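Local coordinates for protein polyketide synthase type I (Bacillus amyloliquefaciens, PDB 5KKU) that forms an N-terminal dehydratase domain of the difficidin polyketide assembly line, where it probably removes water from the growing acyl chain, at residues K9-K14 against Y43-G48; V36-M41 against V89-E94; Q231-T236 against F263-R268. All blocks are in the same frame, centred on the assembly; numbering follows the deposited sequence.

Interaction 1 (K9-K14 against Y43-G48); sequences KTFLQK and YRLAAG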
loop_
_atom_site.group_PDB
_atom_site.type_symbol
_atom_site.label_atom_id
_atom_site.label_comp_id
_atom_site.label_asym_id
_atom_site.label_seq_id
_atom_site.Cartn_x
_atom_site.Cartn_y
_atom_site.Cartn_z
ATOM N N LYS A 9 4.552 19.728 13.291
ATOM C CA LYS A 9 5.921 19.435 12.883
ATOM C C LYS A 9 5.966 18.868 11.469
ATOM O O LYS A 9 5.567 17.728 11.233
ATOM C CB LYS A 9 6.574 18.457 13.863
ATOM C CG LYS A 9 8.060 18.245 13.630
ATOM C CD LYS A 9 8.874 18.658 14.846
ATOM C CE LYS A 9 10.352 18.774 14.508
ATOM N NZ LYS A 9 11.150 17.680 15.126
ATOM N N THR A 10 6.454 19.672 10.530
ATOM C CA THR A 10 6.553 19.252 9.137
ATOM C C THR A 10 7.894 18.581 8.858
ATOM O O THR A 10 8.952 19.164 9.092
ATOM C CB THR A 10 6.375 20.441 8.175
ATOM O OG1 THR A 10 5.070 21.009 8.349
ATOM C CG2 THR A 10 6.538 19.989 6.733
ATOM N N PHE A 11 7.841 17.352 8.354
ATOM C CA PHE A 11 9.050 16.599 8.042
ATOM C C PHE A 11 9.260 16.491 6.536
ATOM O O PHE A 11 8.303 16.352 5.774
ATOM C CB PHE A 11 8.989 15.203 8.666
ATOM C CG PHE A 11 9.026 15.208 10.168
ATOM C CD1 PHE A 11 10.230 15.327 10.842
ATOM C CD2 PHE A 11 7.859 15.094 10.903
ATOM C CE1 PHE A 11 10.269 15.331 12.224
ATOM C CE2 PHE A 11 7.890 15.097 12.285
ATOM C CZ PHE A 11 9.097 15.216 12.947
ATOM N N LEU A 12 10.518 16.556 6.112
ATOM C CA LEU A 12 10.855 16.466 4.698
ATOM C C LEU A 12 11.331 15.113 4.217
ATOM O O LEU A 12 12.288 14.642 4.705
ATOM C CB LEU A 12 11.941 17.452 4.351
ATOM C CG LEU A 12 12.489 17.362 2.935
ATOM C CD1 LEU A 12 11.465 17.803 1.929
ATOM C CD2 LEU A 12 13.777 18.098 2.753
ATOM N N GLN A 13 10.676 14.540 3.219
ATOM C CA GLN A 13 11.119 13.287 2.631
ATOM C C GLN A 13 11.367 13.438 1.140
ATOM O O GLN A 13 10.709 14.163 0.507
ATOM C CB GLN A 13 10.110 12.220 2.868
ATOM C CG GLN A 13 9.925 11.808 4.304
ATOM C CD GLN A 13 11.048 10.989 4.800
ATOM O OE1 GLN A 13 11.153 9.845 4.472
ATOM N NE2 GLN A 13 11.919 11.591 5.521
ATOM N N LYS A 14 12.321 12.711 0.608
ATOM C CA LYS A 14 12.652 12.819 -0.794
ATOM C C LYS A 14 12.326 11.596 -1.617
ATOM O O LYS A 14 12.770 10.551 -1.332
ATOM C CB LYS A 14 14.121 13.116 -0.950
ATOM C CG LYS A 14 14.608 14.243 -0.099
ATOM C CD LYS A 14 15.943 14.723 -0.572
ATOM C CE LYS A 14 16.318 16.021 0.082
ATOM N NZ LYS A 14 16.192 15.929 1.550
ATOM N N TYR A 43 5.198 5.597 9.438
ATOM C CA TYR A 43 5.744 4.785 10.481
ATOM C C TYR A 43 7.216 5.086 10.749
ATOM O O TYR A 43 7.602 5.064 11.856
ATOM C CB TYR A 43 5.538 3.305 10.184
ATOM C CG TYR A 43 4.259 2.741 10.728
ATOM C CD1 TYR A 43 4.151 2.358 12.028
ATOM C CD2 TYR A 43 3.145 2.625 9.936
ATOM C CE1 TYR A 43 2.986 1.854 12.511
ATOM C CE2 TYR A 43 1.983 2.116 10.414
ATOM C CZ TYR A 43 1.932 1.717 11.697
ATOM O OH TYR A 43 0.798 1.247 12.181
ATOM N N ARG A 44 8.004 5.379 9.725
ATOM C CA ARG A 44 9.378 5.725 9.933
ATOM C C ARG A 44 9.500 7.059 10.642
ATOM O O ARG A 44 10.301 7.198 11.506
ATOM C CB ARG A 44 10.181 5.788 8.650
ATOM C CG ARG A 44 10.263 4.535 7.835
ATOM C CD ARG A 44 11.207 4.686 6.662
ATOM N NE ARG A 44 11.231 6.030 6.112
ATOM C CZ ARG A 44 10.667 6.358 4.987
ATOM N NH1 ARG A 44 10.046 5.448 4.313
ATOM N NH2 ARG A 44 10.699 7.567 4.544
ATOM N N LEU A 45 8.709 8.034 10.225
ATOM C CA LEU A 45 8.719 9.378 10.767
ATOM C C LEU A 45 8.114 9.465 12.146
ATOM O O LEU A 45 8.603 10.184 12.946
ATOM C CB LEU A 45 8.000 10.353 9.850
ATOM C CG LEU A 45 8.693 10.699 8.551
ATOM C CD1 LEU A 45 7.923 11.704 7.782
ATOM C CD2 LEU A 45 10.087 11.198 8.773
ATOM N N ALA A 46 7.027 8.767 12.392
ATOM C CA ALA A 46 6.424 8.774 13.692
ATOM C C ALA A 46 7.472 8.437 14.720
ATOM O O ALA A 46 7.577 9.068 15.708
ATOM C CB ALA A 46 5.305 7.772 13.767
ATOM N N ALA A 47 8.193 7.369 14.461
ATOM C CA ALA A 47 9.153 6.835 15.383
ATOM C C ALA A 47 10.054 7.936 15.864
ATOM O O ALA A 47 10.703 7.796 16.840
ATOM C CB ALA A 47 9.957 5.719 14.728
ATOM N N GLY A 48 10.069 9.038 15.152
ATOM C CA GLY A 48 10.928 10.133 15.481
ATOM C C GLY A 48 10.264 11.296 16.154
ATOM O O GLY A 48 10.915 12.048 16.810
#

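Interaction 2 (V36-M41 against V89-E94); sequences VTLIDM and VEITSE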
loop_
_atom_site.group_PDB
_atom_site.type_symbol
_atom_site.label_atom_id
_atom_site.label_comp_id
_atom_site.label_asym_id
_atom_site.label_seq_id
_atom_site.Cartn_x
_atom_site.Cartn_y
_atom_site.Cartn_z
ATOM N N VAL A 36 0.126 3.341 -0.945
ATOM C CA VAL A 36 0.400 2.592 0.256
ATOM C C VAL A 36 1.836 2.693 0.725
ATOM O O VAL A 36 2.110 2.483 1.839
ATOM C CB VAL A 36 -0.017 1.112 0.156
ATOM C CG1 VAL A 36 -1.497 0.970 0.169
ATOM C CG2 VAL A 36 0.610 0.391 -1.015
ATOM N N THR A 37 2.739 2.979 -0.151
ATOM C CA THR A 37 4.084 3.304 0.198
ATOM C C THR A 37 4.177 4.330 1.341
ATOM O O THR A 37 5.035 4.246 2.167
ATOM C CB THR A 37 4.809 3.870 -1.050
ATOM O OG1 THR A 37 4.935 2.864 -2.027
ATOM C CG2 THR A 37 6.131 4.376 -0.734
ATOM N N LEU A 38 3.285 5.308 1.350
ATOM C CA LEU A 38 3.253 6.359 2.346
ATOM C C LEU A 38 2.956 5.873 3.738
ATOM O O LEU A 38 3.308 6.499 4.694
ATOM C CB LEU A 38 2.317 7.473 1.942
ATOM C CG LEU A 38 2.534 8.048 0.550
ATOM C CD1 LEU A 38 1.373 8.884 0.185
ATOM C CD2 LEU A 38 3.803 8.830 0.386
ATOM N N ILE A 39 2.330 4.726 3.850
ATOM C CA ILE A 39 2.107 4.104 5.131
ATOM C C ILE A 39 3.449 3.831 5.835
ATOM O O ILE A 39 3.596 4.095 7.002
ATOM C CB ILE A 39 1.247 2.815 5.025
ATOM C CG1 ILE A 39 -0.206 3.146 4.767
ATOM C CG2 ILE A 39 1.341 1.968 6.266
ATOM C CD1 ILE A 39 -1.073 2.018 4.324
ATOM N N ASP A 40 4.429 3.338 5.083
ATOM C CA ASP A 40 5.777 3.114 5.605
ATOM C C ASP A 40 6.410 4.411 6.024
ATOM O O ASP A 40 7.057 4.497 7.004
ATOM C CB ASP A 40 6.668 2.423 4.591
ATOM C CG ASP A 40 8.125 2.400 4.987
ATOM O OD1 ASP A 40 8.563 1.635 5.800
ATOM O OD2 ASP A 40 8.836 3.209 4.476
ATOM N N MET A 41 6.259 5.444 5.232
ATOM C CA MET A 41 6.857 6.727 5.539
ATOM C C MET A 41 6.386 7.246 6.875
ATOM O O MET A 41 7.173 7.710 7.618
ATOM C CB MET A 41 6.624 7.713 4.389
ATOM C CG MET A 41 6.891 9.187 4.562
ATOM S SD MET A 41 6.777 10.135 3.048
ATOM C CE MET A 41 7.833 9.180 2.076
ATOM N N VAL A 89 -2.330 13.817 10.124
ATOM C CA VAL A 89 -1.187 13.789 9.268
ATOM C C VAL A 89 -1.535 14.058 7.821
ATOM O O VAL A 89 -2.428 13.494 7.275
ATOM C CB VAL A 89 -0.429 12.476 9.382
ATOM C CG1 VAL A 89 0.736 12.444 8.430
ATOM C CG2 VAL A 89 0.048 12.267 10.785
ATOM N N GLU A 90 -0.776 14.916 7.185
ATOM C CA GLU A 90 -0.972 15.160 5.780
ATOM C C GLU A 90 0.325 15.165 5.026
ATOM O O GLU A 90 1.292 15.713 5.495
ATOM C CB GLU A 90 -1.687 16.465 5.568
ATOM C CG GLU A 90 -3.128 16.419 5.968
ATOM C CD GLU A 90 -3.780 17.764 5.885
ATOM O OE1 GLU A 90 -4.732 17.923 5.122
ATOM O OE2 GLU A 90 -3.307 18.667 6.582
ATOM N N ILE A 91 0.308 14.583 3.857
ATOM C CA ILE A 91 1.451 14.571 2.988
ATOM C C ILE A 91 1.201 15.351 1.706
ATOM O O ILE A 91 0.285 15.118 0.975
ATOM C CB ILE A 91 1.862 13.160 2.654
ATOM C CG1 ILE A 91 2.126 12.370 3.904
ATOM C CG2 ILE A 91 3.059 13.182 1.740
ATOM C CD1 ILE A 91 2.524 10.980 3.622
ATOM N N THR A 92 2.041 16.309 1.431
ATOM C CA THR A 92 1.968 16.994 0.175
ATOM C C THR A 92 3.297 16.831 -0.514
ATOM O O THR A 92 4.193 16.339 0.059
ATOM C CB THR A 92 1.649 18.482 0.353
ATOM O OG1 THR A 92 2.636 19.080 1.158
ATOM C CG2 THR A 92 0.376 18.642 0.966
ATOM N N SER A 93 3.405 17.319 -1.730
ATOM C CA SER A 93 4.638 17.216 -2.468
ATOM C C SER A 93 4.858 18.260 -3.534
ATOM O O SER A 93 3.961 18.898 -3.976
ATOM C CB SER A 93 4.770 15.843 -3.078
ATOM O OG SER A 93 3.641 15.514 -3.778
ATOM N N GLU A 94 6.077 18.369 -3.994
ATOM C CA GLU A 94 6.469 19.405 -4.893
ATOM C C GLU A 94 7.567 18.956 -5.785
ATOM O O GLU A 94 8.300 18.134 -5.398
ATOM C CB GLU A 94 6.969 20.551 -4.045
ATOM C CG GLU A 94 7.336 21.817 -4.727
ATOM C CD GLU A 94 8.310 22.634 -3.926
ATOM O OE1 GLU A 94 8.318 22.550 -2.718
ATOM O OE2 GLU A 94 9.050 23.388 -4.527
#

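Interaction 3 (Q231-T236 against F263-R268); sequences QPFPKT and FTIYDR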
loop_
_atom_site.group_PDB
_atom_site.type_symbol
_atom_site.label_atom_id
_atom_site.label_comp_id
_atom_site.label_asym_id
_atom_site.label_seq_id
_atom_site.Cartn_x
_atom_site.Cartn_y
_atom_site.Cartn_z
ATOM N N GLN A 231 4.053 -5.999 14.169
ATOM C CA GLN A 231 5.370 -6.568 14.161
ATOM C C GLN A 231 6.027 -6.299 12.819
ATOM O O GLN A 231 5.354 -6.080 11.847
ATOM C CB GLN A 231 5.280 -8.055 14.391
ATOM C CG GLN A 231 6.166 -8.590 15.483
ATOM C CD GLN A 231 5.649 -8.358 16.879
ATOM O OE1 GLN A 231 4.466 -8.225 17.087
ATOM N NE2 GLN A 231 6.547 -8.325 17.833
ATOM N N PRO A 232 7.339 -6.315 12.753
ATOM C CA PRO A 232 8.029 -6.102 11.486
ATOM C C PRO A 232 7.926 -7.277 10.552
ATOM O O PRO A 232 7.856 -8.372 11.003
ATOM C CB PRO A 232 9.463 -5.893 11.905
ATOM C CG PRO A 232 9.564 -6.562 13.206
ATOM C CD PRO A 232 8.261 -6.411 13.872
ATOM N N PHE A 233 7.848 -7.033 9.272
ATOM C CA PHE A 233 7.750 -8.092 8.315
ATOM C C PHE A 233 8.968 -9.017 8.265
ATOM O O PHE A 233 10.054 -8.582 8.281
ATOM C CB PHE A 233 7.534 -7.489 6.935
ATOM C CG PHE A 233 6.205 -6.832 6.730
ATOM C CD1 PHE A 233 5.091 -7.289 7.342
ATOM C CD2 PHE A 233 6.086 -5.771 5.865
ATOM C CE1 PHE A 233 3.880 -6.695 7.110
ATOM C CE2 PHE A 233 4.880 -5.175 5.631
ATOM C CZ PHE A 233 3.773 -5.634 6.259
ATOM N N PRO A 234 8.752 -10.303 8.124
ATOM C CA PRO A 234 9.845 -11.231 7.880
ATOM C C PRO A 234 10.076 -11.405 6.412
ATOM O O PRO A 234 9.491 -10.669 5.683
ATOM C CB PRO A 234 9.328 -12.511 8.476
ATOM C CG PRO A 234 7.889 -12.388 8.334
ATOM C CD PRO A 234 7.587 -10.988 8.652
ATOM N N LYS A 235 10.894 -12.344 5.996
ATOM C CA LYS A 235 11.191 -12.556 4.615
ATOM C C LYS A 235 9.985 -12.944 3.790
ATOM O O LYS A 235 9.837 -12.523 2.698
ATOM C CB LYS A 235 12.261 -13.599 4.487
ATOM C CG LYS A 235 13.649 -13.086 4.749
ATOM C CD LYS A 235 14.685 -14.164 4.608
ATOM C CE LYS A 235 16.036 -13.653 5.061
ATOM N NZ LYS A 235 17.058 -14.709 5.290
ATOM N N THR A 236 9.128 -13.786 4.315
ATOM C CA THR A 236 7.918 -14.127 3.618
ATOM C C THR A 236 6.728 -13.802 4.484
ATOM O O THR A 236 6.716 -14.113 5.618
ATOM C CB THR A 236 7.838 -15.631 3.292
ATOM O OG1 THR A 236 8.961 -16.052 2.539
ATOM C CG2 THR A 236 6.580 -15.974 2.559
ATOM N N PHE A 263 -7.889 -7.052 5.162
ATOM C CA PHE A 263 -6.934 -8.111 5.015
ATOM C C PHE A 263 -6.134 -8.204 6.279
ATOM O O PHE A 263 -6.063 -7.247 6.988
ATOM C CB PHE A 263 -6.066 -8.008 3.724
ATOM C CG PHE A 263 -5.081 -6.865 3.676
ATOM C CD1 PHE A 263 -3.891 -6.900 4.356
ATOM C CD2 PHE A 263 -5.328 -5.776 2.891
ATOM C CE1 PHE A 263 -2.997 -5.861 4.279
ATOM C CE2 PHE A 263 -4.446 -4.748 2.825
ATOM C CZ PHE A 263 -3.278 -4.793 3.526
ATOM N N THR A 264 -5.544 -9.350 6.565
ATOM C CA THR A 264 -4.628 -9.489 7.672
ATOM C C THR A 264 -3.340 -10.083 7.186
ATOM O O THR A 264 -3.366 -10.994 6.429
ATOM C CB THR A 264 -5.187 -10.391 8.792
ATOM O OG1 THR A 264 -6.476 -9.945 9.175
ATOM C CG2 THR A 264 -4.244 -10.446 9.980
ATOM N N ILE A 265 -2.215 -9.581 7.642
ATOM C CA ILE A 265 -0.927 -10.086 7.231
ATOM C C ILE A 265 -0.351 -10.937 8.319
ATOM O O ILE A 265 -0.149 -10.469 9.380
ATOM C CB ILE A 265 0.046 -8.958 6.842
ATOM C CG1 ILE A 265 -0.541 -8.031 5.794
ATOM C CG2 ILE A 265 1.284 -9.543 6.255
ATOM C CD1 ILE A 265 0.398 -6.991 5.266
ATOM N N TYR A 266 -0.117 -12.189 8.018
ATOM C CA TYR A 266 0.459 -13.148 8.936
ATOM C C TYR A 266 1.920 -13.466 8.672
ATOM O O TYR A 266 2.344 -13.356 7.572
ATOM C CB TYR A 266 -0.337 -14.432 8.879
ATOM C CG TYR A 266 -1.695 -14.325 9.466
ATOM C CD1 TYR A 266 -1.901 -14.347 10.831
ATOM C CD2 TYR A 266 -2.791 -14.186 8.642
ATOM C CE1 TYR A 266 -3.161 -14.239 11.334
ATOM C CE2 TYR A 266 -4.042 -14.083 9.146
ATOM C CZ TYR A 266 -4.225 -14.094 10.479
ATOM O OH TYR A 266 -5.477 -13.976 10.890
ATOM N N ASP A 267 2.609 -13.690 9.724
ATOM C CA ASP A 267 3.585 -14.541 9.504
ATOM C C ASP A 267 2.959 -15.923 9.433
ATOM O O ASP A 267 1.848 -16.290 9.498
ATOM C CB ASP A 267 4.803 -14.397 10.418
ATOM C CG ASP A 267 4.566 -14.836 11.843
ATOM O OD1 ASP A 267 3.659 -15.601 12.093
ATOM O OD2 ASP A 267 5.326 -14.434 12.722
ATOM N N ARG A 268 4.012 -16.673 9.219
ATOM C CA ARG A 268 4.129 -18.064 8.954
ATOM C C ARG A 268 3.813 -18.954 10.116
ATOM O O ARG A 268 3.167 -19.945 9.938
ATOM C CB ARG A 268 5.546 -18.328 8.496
ATOM C CG ARG A 268 5.896 -19.749 8.230
ATOM C CD ARG A 268 5.022 -20.372 7.190
ATOM N NE ARG A 268 5.054 -21.784 7.377
ATOM C CZ ARG A 268 4.975 -22.690 6.428
ATOM N NH1 ARG A 268 4.997 -23.957 6.756
ATOM N NH2 ARG A 268 4.857 -22.341 5.169
#

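Interaction 1 (K9-K14 against Y43-G48)
Leu45 makes the tight half of this strand-on-helix contact, its two methyls reaching Phe11 and Gln13, which follow one another on the same side of the strand. CD1 of Leu45 lies 3.8 Å from Phe11 CB and 4.0 Å from Gln13 CG, so the leucine rests on the base of Phe11 and on the aliphatic stem of Gln13. Its CD2 approaches the Phe11 ring obliquely and comes within 3.8 Å of Gln13 NE2, the glutamine and leucine lying alongside and running opposite ways.

The outer half is looser and polar. Gln13, bent at chi2 (-74°), brings OE1 to the guanidinium rim of Arg44, roughly in line with its plane, with amide and guanidinium planes 38° apart. The modelled hydrogen bond from Arg44 NH2 to Gln13 OE1 is implausibly short and poorly aligned, so its details are doubtful. The firmer polar partner of Arg44 is Asp40 of the same helix; their salt bridge, through NH1, does not join helix to strand.

Such a partly solvent-exposed border is where strand 9-15 meets helix 37-49 in the N-terminal hotdog fold. The segment axes approach to 10.6 Å. Strand 73-83 pairs antiparallel with strand 9-15, and its Val78 also touches Leu45.

Interaction 2 (V36-M41 against V89-E94)
Ile91 points from its strand at the helix and meets it almost entirely through one atom, CD1, which Leu38 and Met41 approach from different directions. The isoleucine is stretched out: with CG1 anti to the carbonyl carbon (chi1 -56°) and chi2 fully extended, CD1 is carried well clear of the strand backbone. The Leu38 and Ile91 side chains run at a slant to one another, neither end to end nor alongside. CD1 of Ile91 settles 3.9 Å from Leu38 CB, and the two leucine methyls stand only slightly farther off, CD2 of Leu38 at 4.1 Å from that same Ile91 CD1. The methyl therefore sits against the whole branched end of Leu38 as well as its base.

Met41, one helical turn on, contributes more lightly. Its chain is extended through chi1 and chi2, which carries the sulfur outward to 4.4 Å from Ile91 CD1, a looser apolar contact at a second flank of the methyl. All three residues are buried, and the attraction is dispersive and hydrophobic.

The arrangement illustrates the hotdog principle, in which an antiparallel sheet wraps a central helix and sends apolar side chains inward to it. Leu38, on helix 37-49, has its side chain about 11 Å from those of His25 and Asp198, the predicted catalytic pair, so the contact is near, but not part of, the predicted site. Strand 86-97 runs antiparallel between strands 73-83 and 107-116, and backbone hydrogen bonds pair Glu90 with Thr79 and Ile91 with Met110. Ile39 points away from the strand and, with Val36 of the preceding loop, touches Leu197 of helix 194-200.

Interaction 3 (Q231-T236 against F263-R268)
A connecting loop packs here on strand 258-266, within the C-terminal hotdog fold, through an aromatic-aliphatic contact centred on Phe233 and Ile265. The loop, residues 231-236, joins strands 219-229 and 236-248, and Phe233 turns its ring from it into the buried interior.

The Phe233 side chain leaves the backbone in a direction that does not aim at the strand, yet the far end of the ring reaches it. Its chi1 (-69°) swings the ring out beside the backbone N and chi2 (-33°) sets its turn, which leaves CE1 and CZ nearest the isoleucine. Ile265 does point at the loop and offers both branches: CD1 lies 3.8 Å from Phe233 CZ, and CG2 lies 3.9 Å from Phe233 CE1. The two side chains cross at about a right angle, and the terminal methyl meets the ring obliquely, so CE1 and CZ lie against the two branches of the isoleucine.

Nearer the surface the packing thins. CG of Pro234 rests 4.2 Å from Asp267 CB, a looser van der Waals touch between carbons at the root of an acidic side chain whose carboxylate is used differently: Asp267 OD1 accepts a hydrogen bond from the backbone N of Asn271.

Phe233 is about 10 Å from Asp198, the predicted proton donor, measured between side chains. Its O accepts a hydrogen bond from Arg187 NH1, while its ring touches Leu197 and makes an edge-to-face contact with Phe196, both on helix 194-200, which thus packs against the same ring as Ile265. Strand 258-266 lies between strands 236-248 and 272-283, antiparallel to both; Ile237 and Thr239 of the first touch Ile265, while Leu273 of the second touches both Pro234 and Asp267.

In the fold
The contacts differ in burial and, at the surface, in chemistry. Interaction 2 lies in the core and is wholly apolar; interaction 1, at the surface, adds polar groups to its leucine packing; interaction 3 is intermediate in burial only, buried at its aromatic end and more open at its proline, and like interaction 2 it has no polar bond between its segments. Interactions 1 and 2 share helix 37-49 and touch directly, Gln13 CG lying 3.8 Å from Met41 SD, so successive turns of one helix meet different strands of the N-terminal hotdog. Interaction 3 belongs to the C-terminal hotdog, its centre about 22 Å from that of interaction 2. Helix 194-200 touches both the 36-41 segment and Phe233.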